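Local coordinates for protein PA4485 (Pseudomonas aeruginosa, PDB 4AVR) that is probably a lytic transglycosylase of the RlpA family, with a strong preference for naked glycan strands that lack stem peptides, at residues 17-22 / 58-63; 27-32 / 51-56. All blocks are in the same frame, centred on the assembly; numbering follows the deposited sequence.

Contact 1 of 2, residues 17-22 / 58-63; sequences RTASGE and NDRGPF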
# COMPACT_ATOMS: atom_id res chain seq x y z
N ARG A 17 -1.96 -8.36 11.67
CA ARG A 17 -1.15 -8.00 12.82
C ARG A 17 0.16 -7.35 12.43
O ARG A 17 0.92 -7.90 11.63
CB ARG A 17 -0.77 -9.24 13.61
CG ARG A 17 -1.90 -10.03 14.16
CD ARG A 17 -2.51 -9.29 15.30
NE ARG A 17 -3.47 -10.16 15.99
CZ ARG A 17 -4.20 -9.78 17.03
NH1 ARG A 17 -4.05 -8.56 17.53
NH2 ARG A 17 -5.06 -10.62 17.57
N THR A 18 0.43 -6.21 13.05
CA THR A 18 1.73 -5.59 13.04
C THR A 18 2.61 -6.28 14.08
O THR A 18 2.13 -7.05 14.92
CB THR A 18 1.65 -4.09 13.39
OG1 THR A 18 1.20 -3.94 14.74
CG2 THR A 18 0.73 -3.33 12.42
N ALA A 19 3.90 -5.96 14.06
CA ALA A 19 4.84 -6.53 15.04
C ALA A 19 4.49 -6.12 16.47
O ALA A 19 4.81 -6.86 17.41
CB ALA A 19 6.26 -6.10 14.70
N SER A 20 3.84 -4.96 16.66
CA SER A 20 3.42 -4.50 17.99
C SER A 20 2.23 -5.26 18.52
O SER A 20 1.86 -5.10 19.71
CB SER A 20 3.00 -3.03 18.00
OG SER A 20 1.77 -2.84 17.32
N GLY A 21 1.58 -6.03 17.66
CA GLY A 21 0.35 -6.72 18.01
C GLY A 21 -0.89 -6.02 17.53
O GLY A 21 -1.91 -6.66 17.37
N GLU A 22 -0.83 -4.71 17.31
CA GLU A 22 -2.02 -4.00 16.82
C GLU A 22 -2.33 -4.46 15.42
O GLU A 22 -1.44 -4.66 14.61
CB GLU A 22 -1.78 -2.49 16.79
CG GLU A 22 -1.55 -1.90 18.15
CD GLU A 22 -1.50 -0.39 18.19
OE1 GLU A 22 -1.51 0.26 17.11
OE2 GLU A 22 -1.46 0.16 19.31
N ASN A 58 4.42 1.36 15.46
CA ASN A 58 3.76 0.12 15.89
C ASN A 58 4.12 -1.09 15.03
O ASN A 58 3.46 -2.11 15.14
CB ASN A 58 2.23 0.29 15.99
CG ASN A 58 1.55 0.26 14.64
OD1 ASN A 58 2.21 0.36 13.61
ND2 ASN A 58 0.22 0.11 14.64
N ASP A 59 5.17 -1.00 14.22
CA ASP A 59 5.50 -2.10 13.33
C ASP A 59 6.97 -2.06 12.95
O ASP A 59 7.65 -1.05 13.16
CB ASP A 59 4.62 -2.04 12.07
CG ASP A 59 4.43 -3.39 11.38
OD1 ASP A 59 4.91 -4.44 11.86
OD2 ASP A 59 3.74 -3.40 10.33
N ARG A 60 7.44 -3.17 12.41
CA ARG A 60 8.77 -3.32 11.87
C ARG A 60 8.72 -3.34 10.35
O ARG A 60 7.68 -3.10 9.74
CB ARG A 60 9.45 -4.58 12.47
CG ARG A 60 9.61 -4.50 13.98
CD ARG A 60 10.53 -3.37 14.39
NE ARG A 60 10.60 -3.21 15.83
CZ ARG A 60 10.71 -2.04 16.46
NH1 ARG A 60 10.78 -0.90 15.76
NH2 ARG A 60 10.74 -1.97 17.78
N GLY A 61 9.87 -3.58 9.74
CA GLY A 61 10.19 -2.99 8.45
C GLY A 61 10.58 -1.53 8.67
O GLY A 61 10.60 -1.05 9.79
N PRO A 62 10.85 -0.78 7.59
CA PRO A 62 10.77 -1.18 6.20
C PRO A 62 11.73 -2.27 5.74
O PRO A 62 12.68 -2.64 6.44
CB PRO A 62 11.10 0.10 5.44
CG PRO A 62 10.80 1.20 6.38
CD PRO A 62 11.04 0.68 7.73
N PHE A 63 11.48 -2.72 4.52
CA PHE A 63 12.10 -3.92 3.95
C PHE A 63 13.04 -3.66 2.76
O PHE A 63 13.49 -4.63 2.12
CB PHE A 63 10.99 -4.90 3.53
CG PHE A 63 10.05 -5.24 4.64
CD1 PHE A 63 10.52 -5.85 5.79
CD2 PHE A 63 8.69 -4.92 4.57
CE1 PHE A 63 9.67 -6.16 6.84
CE2 PHE A 63 7.84 -5.22 5.61
CZ PHE A 63 8.32 -5.85 6.75
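Ser20 and Asn58 meet where the turn of residues 17-22 closes over the end of strand 52-59. The carbonyl O of Asn58 takes two hydrogen bonds from Ser20: its hydroxyl OG donates at 2.9 Å, tilted slightly from the carbonyl plane, and its backbone N reaches the same oxygen at 3.3 Å from well above that plane. With chi1 of 71°, Ser20 OG sits between its own N and carbonyl carbon, close enough to accept from Glu22 N at 3.2 Å as well. Thr18 OG1 also lies 2.9 Å from Asn58 O, but Glu22 O competes for its proton. One residue on, Ala19 N points almost straight at Asp59 OD1 (2.9 Å, 168°), meeting the carboxylate from above its plane, while Thr18 CB rests 3.5 Å from Asp59 CG. Tyr9 engages the other oxygen, OD2. The Asn58 amide spends an in-plane N-H of ND2 on Glu22 OE1 (3.0 Å); amide and carboxylate planes stand nearly perpendicular, and Glu22 OE2 forms a salt bridge with Arg56. Ala19 CB packs against Arg60 CG; the Arg60 guanidinium is engaged beyond, NH1 bonding to the carbonyls of His33 and Leu36. The segment 17-22 combines a type I beta turn, Thr18 to Gly21, with an ST turn at Ser20, docked on a strand end of the double-psi beta-barrel domain characteristic of RlpA proteins.

Contact 2 of 2, residues 27-32 / 51-56; sequences NAMTAA and RSVVVR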
# COMPACT_ATOMS: atom_id res chain seq x y z
N ASN A 27 -6.68 4.17 9.17
CA ASN A 27 -7.17 5.41 9.79
C ASN A 27 -6.40 5.87 11.01
O ASN A 27 -6.68 6.96 11.53
CB ASN A 27 -8.64 5.25 10.18
CG ASN A 27 -9.53 5.02 8.99
OD1 ASN A 27 -9.37 5.66 7.95
ND2 ASN A 27 -10.46 4.09 9.13
N ALA A 28 -5.45 5.06 11.48
CA ALA A 28 -4.59 5.43 12.60
C ALA A 28 -3.41 6.26 12.07
O ALA A 28 -3.16 6.28 10.87
CB ALA A 28 -4.09 4.19 13.30
N MET A 29 -2.69 6.92 12.97
CA MET A 29 -1.47 7.67 12.62
C MET A 29 -0.27 6.87 13.09
O MET A 29 0.41 7.23 14.05
CB MET A 29 -1.49 9.05 13.25
CG MET A 29 -2.54 9.95 12.61
SD MET A 29 -2.17 10.39 10.90
CE MET A 29 -0.81 11.52 11.09
N THR A 30 -0.02 5.77 12.40
CA THR A 30 0.98 4.80 12.80
C THR A 30 2.01 4.61 11.70
O THR A 30 1.81 5.00 10.54
CB THR A 30 0.34 3.44 13.16
OG1 THR A 30 -0.49 2.99 12.08
CG2 THR A 30 -0.52 3.57 14.41
N ALA A 31 3.13 4.00 12.08
CA ALA A 31 4.22 3.76 11.16
C ALA A 31 5.12 2.61 11.61
O ALA A 31 5.15 2.21 12.77
CB ALA A 31 5.06 5.02 10.98
N ALA A 32 5.86 2.10 10.63
CA ALA A 32 6.90 1.10 10.81
C ALA A 32 8.27 1.73 10.79
O ALA A 32 8.55 2.58 9.94
CB ALA A 32 6.83 0.06 9.71
N ARG A 51 5.23 19.42 4.13
CA ARG A 51 4.15 19.02 5.03
C ARG A 51 4.68 18.06 6.07
O ARG A 51 5.60 17.28 5.80
CB ARG A 51 3.03 18.37 4.25
CG ARG A 51 2.40 19.35 3.27
CD ARG A 51 1.21 18.79 2.55
NE ARG A 51 0.09 18.61 3.45
CZ ARG A 51 -1.06 18.07 3.10
NH1 ARG A 51 -1.25 17.65 1.86
NH2 ARG A 51 -2.03 17.94 4.00
N SER A 52 4.12 18.11 7.27
CA SER A 52 4.57 17.25 8.36
C SER A 52 3.40 16.67 9.14
O SER A 52 2.32 17.25 9.21
CB SER A 52 5.50 17.99 9.30
OG SER A 52 4.84 18.98 10.04
N VAL A 53 3.65 15.49 9.70
CA VAL A 53 2.72 14.81 10.59
C VAL A 53 3.50 14.17 11.73
O VAL A 53 4.72 14.04 11.64
CB VAL A 53 1.91 13.70 9.88
CG1 VAL A 53 1.10 14.27 8.72
CG2 VAL A 53 2.79 12.58 9.42
N VAL A 54 2.79 13.77 12.78
CA VAL A 54 3.38 12.96 13.85
C VAL A 54 2.73 11.58 13.81
O VAL A 54 1.50 11.46 13.78
CB VAL A 54 3.18 13.62 15.22
CG1 VAL A 54 3.72 12.73 16.32
CG2 VAL A 54 3.89 14.97 15.25
N VAL A 55 3.57 10.56 13.78
CA VAL A 55 3.11 9.17 13.81
C VAL A 55 3.67 8.45 15.03
O VAL A 55 4.63 8.90 15.65
CB VAL A 55 3.52 8.41 12.53
CG1 VAL A 55 2.81 8.98 11.30
CG2 VAL A 55 5.04 8.39 12.35
N ARG A 56 3.02 7.34 15.35
CA ARG A 56 3.40 6.47 16.46
C ARG A 56 3.90 5.15 15.87
O ARG A 56 3.23 4.55 15.02
CB ARG A 56 2.12 6.23 17.29
CG ARG A 56 2.20 5.26 18.44
CD ARG A 56 0.88 5.25 19.19
NE ARG A 56 -0.29 4.81 18.40
CZ ARG A 56 -0.65 3.54 18.25
NH1 ARG A 56 0.04 2.56 18.81
NH2 ARG A 56 -1.73 3.24 17.55
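Met29 reaches across to Val53, Val54 and Val55 from the point where the chain enters strand 30-32. Its CB lies 3.9 Å from Val54 O; from there CG and SD swing away from that strand, and the bends at chi2 and chi3, both near -70°, bring CE back to it. CE makes the closest approach of this side chain, 3.5 Å from Val54 O and 3.7 Å from Val53 CB, coming in at about a right angle to the valine with CG1 and CG2 both slightly farther off. Val55 CG1 is a looser neighbour of the same methyl.

The backbones join at a parallel bridge between Thr30 and Arg56. Arg56 N donates to Met29 O (2.9 Å), and Arg56 O receives Ala31 N at 3.0 Å, the latter from above the carbonyl plane and with a bent N-H angle of 138°. CA-H groups of Val55 and Thr30 add contacts to the same two oxygens. Thr30 and Arg56 extend side by side on one face, where Thr30 CG2 lies over a face of the guanidinium, 3.4 Å from NH2; NH1 is held by a salt bridge to Glu22. On the opposite face Ala31 CB meets Val55 CG2 at 3.6 Å.

The axes of the short segments 30-32 and 52-56 make an angle of 69°, pairing at a single bridge in the family's double-psi beta-barrel fold. Strand 41-46 pairs with the other edge of strand 52-59, with backbone hydrogen bonds Val53 to Val44 and Val55 to Val42, while helix 73-79 packs against Met29, Val53 and Val55 through Lys74, Ala75 and Leu79.

The centres of the two contacts lie 13 Å apart, and strand 52-59 serves both: strand 30-32 pairs with it at Arg56 in contact 2, and its end receives the 17-22 turn in contact 1. Along the chain the order is 17-22, 27-32, 51-56, 58-63, so contact 2 is enclosed by contact 1. They touch directly through the salt bridge of Glu22 OE2 with Arg56 NH1 (2.9 Å), a probable backbone bond from Asn58 N to Ala31 O, and packing of Thr30 CG2 on Asn58 ND2. The loop after strand 2-8 is thereby fastened to the pair of neighbouring strands inside one RlpA-type domain.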